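Local coordinates for ERPP protein (Borrelia burgdorferi, PDB 4BOB) that probably binds the host complement regulator factor H as a lipoprotein of the spirochaete's outer surface, which would help it resist complement, at residues F35-K40 and L54-E59; T75-K80 and F97-Y102; N113-K118 and L136-N141. All coordinates share one frame; numbering follows the deposited sequence.

How the contacts relate
The three contacts follow one another along the chain, and each reaches the eight-stranded antiparallel sheet with at least one segment; 101-102 and 115-116 pair in a small sheet of their own. Contact 1 pairs the first two strands. Contact 2 joins the outermost strand 72-79 to the chain continuing from the other outermost strand, 96-98, and contact 3 lies just beyond at the surface. Contacts 1 and 2, centres 13 Å apart, meet where Leu54 CD1 packs 3.4 Å from Phe76 CD2. Contacts 2 and 3 are closer, 10 Å between centres: Ile115 N probably donates to Tyr102 O (2.9 Å). Contacts 1 and 3 lie on opposite sides of the chain's centre, nearest atoms about 9 Å apart.

Contact 1: F35-K40 and L54-E59; sequences FTVKIK and LVVRKE
The carbonyl oxygen Phe35 O is approached by two groups of the partner strand: Val56 N donates to it over 2.8 Å, nearly in line with the C=O bond (172°), and Val55 CA adds a C-H...O contact at 3.5 Å. The return bond, Phe35 N to Val56 O, is 3.0 Å long and straighter at its hydrogen. Two residues on, Val37 and Leu54 form the next hydrogen-bonded pair, Leu54 N giving to Val37 O at 2.9 Å and Val37 N to Leu54 O. Both donors sit about 20° out of the carbonyl planes. Between these pairs, Thr36 and Val55 make a non-hydrogen-bonded pair, with Thr36 CA leaning 3.2 Å from Leu54 O. This is the ladder of the beta hairpin formed by strands 34-42 and 48-58. On its inner face, Phe35 has CG between its backbone N and carbonyl carbon (chi1 72°), and its ring runs alongside Val56, whose CB lies over one ring face, near the rim, 4.1 Å from Phe35 CE1. Val37 CG1 packs against Val56 CG2; further along, Ile39 CG2 lies 4.2 Å from Leu54 CB. Strand 149-155, next to 34-42 in the sheet, adds Ile154, which touches Val37 and Leu54; helix 156-162 brings Val158 onto Val37. On the outer face, Thr36 CG2 and Val55 CG2 meet at 4.1 Å.

Contact 2: T75-K80 and F97-Y102; sequences TFFSLK and FKTSLY
Ser78 bonds to two consecutive residues of the facing chain: its N donates to Leu101 O over 2.9 Å, while Ser78 O accepts from Ser100 N through a bent bond of 132°. Ser100 and Leu101 thus both stand opposite one residue, a classic beta bulge. It links strand 72-79 to the chain just after strand 96-98, so the two edges of the eight-stranded antiparallel sheet approach each other, consistent with a barrel-like closure. Beside the bulge, Phe77 CA makes a C-H...O contact with Leu101 O at 3.2 Å.

Inward of these bonds the side chains pack. Phe77, its CG tucked over its own backbone, crosses the Phe97 side chain at about a right angle. Their ring planes are inclined by 50°, and Phe77 CE1 lies 3.6 Å from Phe97 CE2. Thr99 CG2 comes against Phe77 CB, Leu79 CD2 meets Phe97 CD2 at 4.1 Å, and Tyr102 CD2 lies 3.8 Å from Phe77 CB. Phe76 O sits over one face of the Tyr102 ring, near its rim.

Around these groups, Phe87 of helix 84-93 meets the Phe97 ring edge-to-face and also touches Leu79, and Thr65 OG1 bonds Phe77 O. At the far end of its ring, Tyr102 OH is hydrogen-bonded to Glu108 OE1.

Contact 3: N113-K118 and L136-N141; sequences NGIQNK and LGDKIN
Lys118 reaches across to the backbone of Gly137, though no hydrogen bond joins the two segments. Both Lys118 CE and Lys118 NZ come to 3.6 Å from Gly137 O, and Lys118 CE lies 4.2 Å from Asp138 N. The side chain leaves with CG opposite the backbone N (chi1 -155°), bends at its second torsion, and bends again at the last, so that the amino group ends beside the strand. Gly137 O accepts a hydrogen bond from Thr149 OG1.

Charge acts here at longer range. Lys118 NZ and Asp138 OD1 are 5.8 Å apart, too far for a salt bridge, although the opposite charges would probably attract weakly. Asp138 OD2 is instead held by the backbone N of Ser110, and Asp138 N donates to Glu108 OE1, so the loop around residues 108-110 fixes the aspartate.

Van der Waals contact is slight. The Ile115 side chain slants across Asp138, with Ile115 CD1 4.2 Å from Asp138 OD2, and the isoleucine also rests on Ser110.

The backbone sets both side chains at the ends of one turn. Ile115 to Lys118 form a type II beta turn, with Asn117 at its positive-phi corner, and both ends of the turn aim their side chains at the strand, while Lys118 CA and Asp138 CA remain 9.1 Å apart. The weakly bonded strand 115-116 pairs with 101-102, and Lys118 leads into strand 119-126. Strand 131-139 lies between 119-126 and 149-155, and Gly137 and Asp138 make backbone hydrogen bonds with Ala150 of the latter.

Contact 1: F35-K40 and L54-E59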
loop_
_atom_site.group_PDB
_atom_site.type_symbol
_atom_site.label_atom_id
_atom_site.label_comp_id
_atom_site.label_asym_id
_atom_site.label_seq_id
_atom_site.Cartn_x
_atom_site.Cartn_y
_atom_site.Cartn_z
ATOM N N PHE A 35 5.416 1.443 -12.086
ATOM C CA PHE A 35 6.529 0.708 -11.527
ATOM C C PHE A 35 6.069 -0.303 -10.462
ATOM O O PHE A 35 4.894 -0.359 -10.076
ATOM C CB PHE A 35 7.578 1.681 -10.991
ATOM C CG PHE A 35 7.170 2.390 -9.738
ATOM C CD1 PHE A 35 6.380 3.521 -9.791
ATOM C CD2 PHE A 35 7.578 1.918 -8.503
ATOM C CE1 PHE A 35 6.000 4.170 -8.635
ATOM C CE2 PHE A 35 7.220 2.566 -7.345
ATOM C CZ PHE A 35 6.434 3.702 -7.410
ATOM N N THR A 36 7.015 -1.119 -10.022
ATOM C CA THR A 36 6.736 -2.200 -9.099
ATOM C C THR A 36 7.672 -2.030 -7.934
ATOM O O THR A 36 8.743 -1.416 -8.066
ATOM C CB THR A 36 6.949 -3.579 -9.756
ATOM O OG1 THR A 36 6.445 -3.549 -11.093
ATOM C CG2 THR A 36 6.188 -4.642 -9.032
ATOM N N VAL A 37 7.233 -2.546 -6.790
ATOM C CA VAL A 37 8.028 -2.536 -5.556
ATOM C C VAL A 37 7.551 -3.694 -4.658
ATOM O O VAL A 37 6.369 -4.038 -4.645
ATOM C CB VAL A 37 7.982 -1.142 -4.844
ATOM C CG1 VAL A 37 6.563 -0.576 -4.805
ATOM C CG2 VAL A 37 8.600 -1.205 -3.450
ATOM N N LYS A 38 8.491 -4.309 -3.950
ATOM C CA LYS A 38 8.190 -5.425 -3.063
ATOM C C LYS A 38 7.285 -4.976 -1.911
ATOM O O LYS A 38 7.493 -3.915 -1.336
ATOM C CB LYS A 38 9.499 -6.033 -2.481
ATOM C CG LYS A 38 10.191 -7.075 -3.363
ATOM C CD LYS A 38 9.498 -8.437 -3.240
ATOM C CE LYS A 38 9.946 -9.436 -4.299
ATOM N NZ LYS A 38 9.017 -10.595 -4.376
ATOM N N ILE A 39 6.285 -5.794 -1.587
ATOM C CA ILE A 39 5.477 -5.583 -0.388
ATOM C C ILE A 39 5.559 -6.793 0.530
ATOM O O ILE A 39 5.599 -7.929 0.069
ATOM C CB ILE A 39 3.990 -5.205 -0.689
ATOM C CG1 ILE A 39 3.208 -5.026 0.627
ATOM C CG2 ILE A 39 3.318 -6.200 -1.634
ATOM C CD1 ILE A 39 2.179 -3.924 0.593
ATOM N N LYS A 40 5.610 -6.492 1.831
ATOM C CA LYS A 40 5.527 -7.469 2.911
ATOM C C LYS A 40 4.262 -7.350 3.773
ATOM O O LYS A 40 3.668 -6.276 3.882
ATOM C CB LYS A 40 6.690 -7.234 3.858
ATOM C CG LYS A 40 8.061 -7.386 3.260
ATOM C CD LYS A 40 9.078 -6.922 4.277
ATOM C CE LYS A 40 10.491 -7.239 3.821
ATOM N NZ LYS A 40 10.883 -8.620 4.226
ATOM N N LEU A 54 3.936 -5.105 -5.782
ATOM C CA LEU A 54 2.838 -4.160 -5.901
ATOM C C LEU A 54 3.090 -3.265 -7.104
ATOM O O LEU A 54 4.146 -2.623 -7.194
ATOM C CB LEU A 54 2.746 -3.308 -4.631
ATOM C CG LEU A 54 1.546 -2.367 -4.458
ATOM C CD1 LEU A 54 0.311 -3.112 -3.984
ATOM C CD2 LEU A 54 1.881 -1.275 -3.452
ATOM N N VAL A 55 2.105 -3.217 -8.002
ATOM C CA VAL A 55 2.221 -2.550 -9.295
ATOM C C VAL A 55 1.529 -1.190 -9.253
ATOM O O VAL A 55 0.293 -1.090 -9.396
ATOM C CB VAL A 55 1.608 -3.415 -10.421
ATOM C CG1 VAL A 55 1.538 -2.644 -11.738
ATOM C CG2 VAL A 55 2.411 -4.700 -10.606
ATOM N N VAL A 56 2.325 -0.139 -9.062
ATOM C CA VAL A 56 1.759 1.193 -8.904
ATOM C C VAL A 56 1.692 1.845 -10.286
ATOM O O VAL A 56 2.693 1.908 -11.018
ATOM C CB VAL A 56 2.534 2.054 -7.872
ATOM C CG1 VAL A 56 1.656 3.200 -7.389
ATOM C CG2 VAL A 56 2.958 1.214 -6.674
ATOM N N ARG A 57 0.489 2.295 -10.635
ATOM C CA ARG A 57 0.177 2.801 -11.965
ATOM C C ARG A 57 -0.474 4.185 -11.832
ATOM O O ARG A 57 -1.305 4.416 -10.950
ATOM C CB ARG A 57 -0.765 1.821 -12.690
ATOM C CG ARG A 57 -0.933 2.055 -14.198
ATOM C CD ARG A 57 -2.327 1.673 -14.678
ATOM N NE ARG A 57 -2.704 0.316 -14.262
ATOM C CZ ARG A 57 -3.938 -0.064 -13.908
ATOM N NH1 ARG A 57 -4.953 0.808 -13.893
ATOM N NH2 ARG A 57 -4.165 -1.332 -13.548
ATOM N N LYS A 58 -0.092 5.082 -12.736
ATOM C CA LYS A 58 -0.471 6.484 -12.692
ATOM C C LYS A 58 -1.525 6.808 -13.759
ATOM O O LYS A 58 -1.234 6.721 -14.951
ATOM C CB LYS A 58 0.792 7.318 -12.911
ATOM C CG LYS A 58 0.570 8.796 -13.171
ATOM C CD LYS A 58 -0.374 9.425 -12.162
ATOM C CE LYS A 58 -0.593 10.880 -12.479
ATOM N NZ LYS A 58 -1.773 11.372 -11.735
ATOM N N GLU A 59 -2.731 7.199 -13.327
ATOM C CA GLU A 59 -3.880 7.450 -14.235
ATOM C C GLU A 59 -4.057 8.925 -14.593
ATOM O O GLU A 59 -3.628 9.819 -13.853
ATOM C CB GLU A 59 -5.235 7.054 -13.603
ATOM C CG GLU A 59 -5.305 5.843 -12.702
ATOM C CD GLU A 59 -5.569 4.560 -13.462
ATOM O OE1 GLU A 59 -4.638 4.123 -14.196
ATOM O OE2 GLU A 59 -6.692 3.990 -13.306
#

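Contact 2: T75-K80 and F97-Y102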
loop_
_atom_site.group_PDB
_atom_site.type_symbol
_atom_site.label_atom_id
_atom_site.label_comp_id
_atom_site.label_asym_id
_atom_site.label_seq_id
_atom_site.Cartn_x
_atom_site.Cartn_y
_atom_site.Cartn_z
ATOM N N THR A 75 -6.685 -5.521 -7.819
ATOM C CA THR A 75 -6.499 -4.162 -7.258
ATOM C C THR A 75 -6.461 -4.112 -5.718
ATOM O O THR A 75 -7.313 -4.682 -5.009
ATOM C CB THR A 75 -7.561 -3.156 -7.810
ATOM O OG1 THR A 75 -7.193 -2.772 -9.145
ATOM C CG2 THR A 75 -7.669 -1.883 -6.940
ATOM N N PHE A 76 -5.482 -3.356 -5.236
ATOM C CA PHE A 76 -5.116 -3.288 -3.826
ATOM C C PHE A 76 -5.770 -2.055 -3.182
ATOM O O PHE A 76 -6.620 -2.185 -2.304
ATOM C CB PHE A 76 -3.581 -3.249 -3.738
ATOM C CG PHE A 76 -3.051 -3.257 -2.345
ATOM C CD1 PHE A 76 -3.333 -4.323 -1.492
ATOM C CD2 PHE A 76 -2.268 -2.213 -1.880
ATOM C CE1 PHE A 76 -2.833 -4.352 -0.195
ATOM C CE2 PHE A 76 -1.765 -2.232 -0.588
ATOM C CZ PHE A 76 -2.042 -3.309 0.253
ATOM N N PHE A 77 -5.378 -0.865 -3.635
ATOM C CA PHE A 77 -6.089 0.380 -3.304
ATOM C C PHE A 77 -5.802 1.424 -4.375
ATOM O O PHE A 77 -4.757 1.365 -5.031
ATOM C CB PHE A 77 -5.709 0.949 -1.931
ATOM C CG PHE A 77 -4.306 1.523 -1.861
ATOM C CD1 PHE A 77 -3.963 2.694 -2.536
ATOM C CD2 PHE A 77 -3.329 0.903 -1.081
ATOM C CE1 PHE A 77 -2.672 3.202 -2.443
ATOM C CE2 PHE A 77 -2.050 1.420 -0.993
ATOM C CZ PHE A 77 -1.721 2.555 -1.674
ATOM N N SER A 78 -6.730 2.372 -4.507
ATOM C CA SER A 78 -6.661 3.465 -5.470
ATOM C C SER A 78 -7.087 4.793 -4.823
ATOM O O SER A 78 -7.638 4.824 -3.728
ATOM C CB SER A 78 -7.573 3.176 -6.656
ATOM O OG SER A 78 -8.947 3.294 -6.271
ATOM N N LEU A 79 -6.847 5.886 -5.537
ATOM C CA LEU A 79 -7.025 7.248 -5.010
ATOM C C LEU A 79 -7.002 8.213 -6.188
ATOM O O LEU A 79 -6.313 7.948 -7.165
ATOM C CB LEU A 79 -5.894 7.556 -4.047
ATOM C CG LEU A 79 -4.526 7.557 -4.732
ATOM C CD1 LEU A 79 -4.045 8.993 -4.919
ATOM C CD2 LEU A 79 -3.489 6.720 -3.981
ATOM N N LYS A 80 -7.743 9.316 -6.107
ATOM C CA LYS A 80 -7.824 10.270 -7.234
ATOM C C LYS A 80 -6.756 11.383 -7.159
ATOM O O LYS A 80 -6.002 11.446 -6.176
ATOM C CB LYS A 80 -9.203 10.895 -7.271
ATOM C CG LYS A 80 -10.373 9.915 -7.250
ATOM C CD LYS A 80 -11.439 10.479 -6.311
ATOM C CE LYS A 80 -12.804 9.845 -6.474
ATOM N NZ LYS A 80 -13.683 10.270 -5.340
ATOM N N PHE A 97 -3.140 9.425 3.509
ATOM C CA PHE A 97 -3.906 9.785 2.283
ATOM C C PHE A 97 -5.275 9.077 2.243
ATOM O O PHE A 97 -5.453 7.996 2.844
ATOM C CB PHE A 97 -3.101 9.489 0.992
ATOM C CG PHE A 97 -2.618 8.065 0.870
ATOM C CD1 PHE A 97 -1.437 7.655 1.496
ATOM C CD2 PHE A 97 -3.334 7.118 0.104
ATOM C CE1 PHE A 97 -0.996 6.328 1.376
ATOM C CE2 PHE A 97 -2.893 5.800 -0.021
ATOM C CZ PHE A 97 -1.723 5.412 0.611
ATOM N N LYS A 98 -6.240 9.688 1.547
ATOM C CA LYS A 98 -7.559 9.083 1.329
ATOM C C LYS A 98 -7.683 8.303 0.000
ATOM O O LYS A 98 -7.612 8.875 -1.088
ATOM C CB LYS A 98 -8.649 10.153 1.396
ATOM C CG LYS A 98 -10.065 9.581 1.358
ATOM C CD LYS A 98 -11.078 10.541 0.738
ATOM C CE LYS A 98 -11.366 11.751 1.623
ATOM N NZ LYS A 98 -12.099 11.394 2.898
ATOM N N THR A 99 -7.907 6.996 0.110
ATOM C CA THR A 99 -8.129 6.115 -1.056
ATOM C C THR A 99 -9.516 6.320 -1.688
ATOM O O THR A 99 -10.468 6.615 -0.976
ATOM C CB THR A 99 -8.101 4.618 -0.651
ATOM O OG1 THR A 99 -9.218 4.329 0.205
ATOM C CG2 THR A 99 -6.824 4.247 0.064
ATOM N N SER A 100 -9.656 6.124 -3.001
ATOM C CA SER A 100 -11.001 6.028 -3.588
ATOM C C SER A 100 -11.592 4.735 -3.062
ATOM O O SER A 100 -12.591 4.751 -2.381
ATOM C CB SER A 100 -11.011 6.026 -5.137
ATOM O OG SER A 100 -10.176 5.004 -5.668
ATOM N N LEU A 101 -10.938 3.625 -3.380
ATOM C CA LEU A 101 -11.324 2.312 -2.883
ATOM C C LEU A 101 -10.109 1.573 -2.281
ATOM O O LEU A 101 -9.009 1.670 -2.837
ATOM C CB LEU A 101 -11.967 1.510 -4.024
ATOM C CG LEU A 101 -13.495 1.538 -3.942
ATOM C CD1 LEU A 101 -14.175 1.455 -5.297
ATOM C CD2 LEU A 101 -13.942 0.397 -3.041
ATOM N N TYR A 102 -10.311 0.912 -1.125
ATOM C CA TYR A 102 -9.348 -0.044 -0.575
ATOM C C TYR A 102 -9.989 -1.410 -0.402
ATOM O O TYR A 102 -10.932 -1.553 0.371
ATOM C CB TYR A 102 -8.790 0.397 0.792
ATOM C CG TYR A 102 -7.780 -0.586 1.463
ATOM C CD1 TYR A 102 -8.180 -1.830 1.984
ATOM C CD2 TYR A 102 -6.445 -0.248 1.596
ATOM C CE1 TYR A 102 -7.273 -2.688 2.604
ATOM C CE2 TYR A 102 -5.529 -1.102 2.217
ATOM C CZ TYR A 102 -5.932 -2.324 2.725
ATOM O OH TYR A 102 -4.996 -3.180 3.324
#

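Contact 3: N113-K118 and L136-N141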
loop_
_atom_site.group_PDB
_atom_site.type_symbol
_atom_site.label_atom_id
_atom_site.label_comp_id
_atom_site.label_asym_id
_atom_site.label_seq_id
_atom_site.Cartn_x
_atom_site.Cartn_y
_atom_site.Cartn_z
ATOM N N ASN A 113 -15.658 -6.461 -1.392
ATOM C CA ASN A 113 -16.327 -5.256 -1.909
ATOM C C ASN A 113 -15.573 -3.914 -1.818
ATOM O O ASN A 113 -16.031 -2.927 -2.389
ATOM C CB ASN A 113 -17.708 -5.163 -1.269
ATOM C CG ASN A 113 -18.539 -6.404 -1.546
ATOM O OD1 ASN A 113 -19.104 -7.036 -0.643
ATOM N ND2 ASN A 113 -18.579 -6.790 -2.806
ATOM N N GLY A 114 -14.418 -3.870 -1.157
ATOM C CA GLY A 114 -13.674 -2.612 -1.063
ATOM C C GLY A 114 -14.387 -1.577 -0.207
ATOM O O GLY A 114 -15.598 -1.657 -0.036
ATOM N N ILE A 115 -13.642 -0.614 0.350
ATOM C CA ILE A 115 -14.257 0.517 1.085
ATOM C C ILE A 115 -13.748 1.956 0.770
ATOM O O ILE A 115 -12.559 2.272 0.789
ATOM C CB ILE A 115 -14.228 0.265 2.586
ATOM C CG1 ILE A 115 -12.874 -0.321 3.002
ATOM C CG2 ILE A 115 -15.339 -0.714 2.949
ATOM C CD1 ILE A 115 -12.667 -0.370 4.512
ATOM N N GLN A 116 -14.710 2.827 0.519
ATOM C CA GLN A 116 -14.435 4.164 0.032
ATOM C C GLN A 116 -13.848 5.025 1.143
ATOM O O GLN A 116 -14.208 4.884 2.318
ATOM C CB GLN A 116 -15.691 4.837 -0.582
ATOM C CG GLN A 116 -16.545 3.889 -1.412
ATOM C CD GLN A 116 -17.112 4.512 -2.681
ATOM O OE1 GLN A 116 -17.831 5.527 -2.638
ATOM N NE2 GLN A 116 -16.804 3.892 -3.830
ATOM N N ASN A 117 -12.909 5.880 0.723
ATOM C CA ASN A 117 -12.275 6.879 1.546
ATOM C C ASN A 117 -11.512 6.317 2.752
ATOM O O ASN A 117 -11.200 7.059 3.706
ATOM C CB ASN A 117 -13.304 7.958 1.885
ATOM C CG ASN A 117 -13.989 8.501 0.615
ATOM O OD1 ASN A 117 -13.709 8.010 -0.498
ATOM N ND2 ASN A 117 -14.890 9.499 0.767
ATOM N N LYS A 118 -11.136 5.030 2.687
ATOM C CA LYS A 118 -10.336 4.470 3.764
ATOM C C LYS A 118 -9.068 5.304 3.830
ATOM O O LYS A 118 -8.421 5.571 2.807
ATOM C CB LYS A 118 -10.014 2.977 3.597
ATOM C CG LYS A 118 -9.728 2.292 4.947
ATOM C CD LYS A 118 -8.540 1.330 4.906
ATOM C CE LYS A 118 -8.383 0.523 6.194
ATOM N NZ LYS A 118 -7.979 1.320 7.386
ATOM N N LEU A 136 -1.264 0.069 8.427
ATOM C CA LEU A 136 -2.313 -0.930 8.729
ATOM C C LEU A 136 -3.364 -1.083 7.604
ATOM O O LEU A 136 -3.761 -0.104 6.944
ATOM C CB LEU A 136 -3.039 -0.559 10.023
ATOM C CG LEU A 136 -2.119 -0.444 11.244
ATOM C CD1 LEU A 136 -2.843 0.151 12.449
ATOM C CD2 LEU A 136 -1.500 -1.797 11.581
ATOM N N GLY A 137 -3.810 -2.316 7.390
ATOM C CA GLY A 137 -4.869 -2.591 6.436
ATOM C C GLY A 137 -6.205 -2.604 7.156
ATOM O O GLY A 137 -6.418 -1.852 8.118
ATOM N N ASP A 138 -7.089 -3.482 6.685
ATOM C CA ASP A 138 -8.399 -3.728 7.301
ATOM C C ASP A 138 -8.385 -4.937 8.258
ATOM O O ASP A 138 -7.488 -5.790 8.223
ATOM C CB ASP A 138 -9.476 -3.913 6.187
ATOM C CG ASP A 138 -10.928 -3.883 6.722
ATOM O OD1 ASP A 138 -11.130 -3.523 7.896
ATOM O OD2 ASP A 138 -11.885 -4.219 5.983
ATOM N N LYS A 139 -9.375 -4.934 9.147
ATOM C CA LYS A 139 -9.911 -6.138 9.824
ATOM C C LYS A 139 -10.020 -7.461 9.059
ATOM O O LYS A 139 -10.589 -7.558 7.960
ATOM C CB LYS A 139 -11.406 -5.935 10.169
ATOM C CG LYS A 139 -11.765 -5.693 11.625
ATOM C CD LYS A 139 -13.199 -5.146 11.709
ATOM C CE LYS A 139 -13.964 -5.548 12.983
ATOM N NZ LYS A 139 -15.426 -5.776 12.762
ATOM N N ILE A 140 -9.557 -8.492 9.732
ATOM C CA ILE A 140 -9.407 -9.809 9.184
ATOM C C ILE A 140 -10.557 -10.667 9.687
ATOM O O ILE A 140 -11.033 -10.482 10.806
ATOM C CB ILE A 140 -8.055 -10.404 9.635
ATOM C CG1 ILE A 140 -6.948 -9.869 8.725
ATOM C CG2 ILE A 140 -8.066 -11.938 9.657
ATOM C CD1 ILE A 140 -5.608 -9.758 9.419
ATOM N N ASN A 141 -11.022 -11.571 8.832
ATOM C CA ASN A 141 -11.532 -12.857 9.309
ATOM C C ASN A 141 -11.339 -13.946 8.234
ATOM O O ASN A 141 -10.434 -13.860 7.375
ATOM C CB ASN A 141 -13.000 -12.754 9.741
ATOM C CG ASN A 141 -13.293 -13.549 11.006
ATOM O OD1 ASN A 141 -12.535 -13.506 11.971
ATOM N ND2 ASN A 141 -14.405 -14.268 11.009
#